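Local coordinates for protein type II toxin-antitoxin system RelE/ParE family toxin (Pyrococcus horikoshii, PDB 1WMI) that probably acts as the RelE/ParE-family toxin of a type II toxin-antitoxin system, held in check by a partner antitoxin protein, at residues F26-F29 and R30-E34. Residues are numbered along the deposited sequence; the frame is centred on the assembly and turned at random.
Sequences FLEF and RDILE
Arg30 lies alongside Leu27 on one flank of helix 20-33, and its guanidinium presents one face to the leucine: Leu27 CD2 sits above the centre of that plane, 4.0 Å from Arg30 CZ. The chain gets there by a bend at chi3 (60°), which also swings the group toward the next residue. Asp31 receives it with OD2, met on the syn side by Arg30 NH1 at 2.8 Å in a salt bridge, while Arg30 NE adds a weaker bond to the same oxygen. Arg30 NH2 bonds to the backbone of a chain of a different protein in the assembly, so neighbouring carboxylate and partner chain together fix how the guanidinium is turned. On the next flank Ile32 and Glu28 run alongside each other, with Ile32 CD1 3.9 Å from Glu28 CG and almost as close to the carboxylate end. Leu33 faces the core and lays both methyls over one face of the Phe29 ring: CD1 lies 3.8 Å from the centroid of the Phe29 ring in a CH-pi contact, 29° off the normal, while CD2 is over the same face but nearer its border, 3.6 Å from Phe29 CE2. Beneath all this runs regular i to i+4 alpha-helical bonding, from Arg30 N to Phe26 O through Leu33 N to Phe29 O (2.9 Å). Phe26, Phe29 and Leu33 are buried, whereas Glu28 is exposed. Phe26 and Leu33 rest on strand 4-8, Leu33 also reaches strand 76-83, Phe29 meets Phe43 of helix 40-43 edge-to-face, and the Leu27-Arg30 flank packs against the other protein's chain.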
# COMPACT_ATOMS: atom_id res chain seq x y z
N PHE A 26 -17.69 1.24 -3.36
CA PHE A 26 -17.33 0.31 -4.41
C PHE A 26 -17.70 0.90 -5.77
O PHE A 26 -16.92 0.80 -6.72
CB PHE A 26 -18.04 -1.03 -4.21
CG PHE A 26 -17.75 -2.03 -5.28
CD1 PHE A 26 -18.53 -2.09 -6.43
CD2 PHE A 26 -16.67 -2.89 -5.17
CE1 PHE A 26 -18.22 -3.00 -7.46
CE2 PHE A 26 -16.36 -3.80 -6.18
CZ PHE A 26 -17.14 -3.85 -7.32
N LEU A 27 -18.88 1.50 -5.84
CA LEU A 27 -19.33 2.12 -7.08
C LEU A 27 -18.40 3.27 -7.48
O LEU A 27 -18.17 3.49 -8.67
CB LEU A 27 -20.77 2.62 -6.95
CG LEU A 27 -21.88 1.59 -6.75
CD1 LEU A 27 -23.23 2.28 -6.81
CD2 LEU A 27 -21.82 0.52 -7.84
N GLU A 28 -17.87 4.00 -6.49
CA GLU A 28 -16.97 5.10 -6.82
C GLU A 28 -15.68 4.51 -7.36
O GLU A 28 -15.09 5.04 -8.30
CB GLU A 28 -16.64 5.97 -5.60
CG GLU A 28 -15.75 7.15 -6.00
CD GLU A 28 -15.10 7.85 -4.83
OE1 GLU A 28 -14.32 7.21 -4.09
OE2 GLU A 28 -15.35 9.06 -4.66
N PHE A 29 -15.26 3.40 -6.76
CA PHE A 29 -14.06 2.71 -7.19
C PHE A 29 -14.27 2.28 -8.64
O PHE A 29 -13.37 2.41 -9.46
CB PHE A 29 -13.80 1.50 -6.29
CG PHE A 29 -12.57 0.72 -6.64
CD1 PHE A 29 -11.33 1.35 -6.75
CD2 PHE A 29 -12.63 -0.66 -6.81
CE1 PHE A 29 -10.18 0.62 -7.00
CE2 PHE A 29 -11.49 -1.40 -7.06
CZ PHE A 29 -10.26 -0.76 -7.16
N ARG A 30 -15.46 1.78 -8.95
CA ARG A 30 -15.78 1.37 -10.32
C ARG A 30 -15.74 2.57 -11.27
O ARG A 30 -15.19 2.49 -12.36
CB ARG A 30 -17.19 0.76 -10.39
CG ARG A 30 -17.67 0.52 -11.81
CD ARG A 30 -19.20 0.54 -11.92
NE ARG A 30 -19.75 1.82 -11.50
CZ ARG A 30 -21.05 2.10 -11.40
NH1 ARG A 30 -21.42 3.31 -10.99
NH2 ARG A 30 -21.97 1.19 -11.70
N ASP A 31 -16.33 3.68 -10.84
CA ASP A 31 -16.36 4.88 -11.67
C ASP A 31 -14.94 5.39 -11.96
O ASP A 31 -14.63 5.81 -13.07
CB ASP A 31 -17.18 5.98 -10.98
CG ASP A 31 -18.68 5.69 -11.00
OD1 ASP A 31 -19.44 6.40 -10.30
OD2 ASP A 31 -19.10 4.76 -11.71
N ILE A 32 -14.08 5.35 -10.95
CA ILE A 32 -12.71 5.80 -11.12
C ILE A 32 -11.90 4.83 -11.98
O ILE A 32 -11.10 5.24 -12.83
CB ILE A 32 -12.02 6.00 -9.75
CG1 ILE A 32 -12.67 7.18 -9.03
CG2 ILE A 32 -10.53 6.21 -9.94
CD1 ILE A 32 -12.23 7.40 -7.62
N LEU A 33 -12.13 3.54 -11.78
CA LEU A 33 -11.43 2.50 -12.54
C LEU A 33 -11.61 2.66 -14.06
O LEU A 33 -10.69 2.35 -14.84
CB LEU A 33 -11.96 1.13 -12.08
CG LEU A 33 -11.01 0.19 -11.33
CD1 LEU A 33 -10.12 0.95 -10.36
CD2 LEU A 33 -11.86 -0.85 -10.61
N GLU A 34 -12.78 3.14 -14.48
CA GLU A 34 -13.05 3.32 -15.90
C GLU A 34 -12.17 4.39 -16.54
O GLU A 34 -11.98 4.39 -17.76
CB GLU A 34 -14.53 3.64 -16.11
CG GLU A 34 -15.43 2.45 -15.79
CD GLU A 34 -16.90 2.80 -15.80
OE1 GLU A 34 -17.72 1.89 -15.54
OE2 GLU A 34 -17.25 3.97 -16.05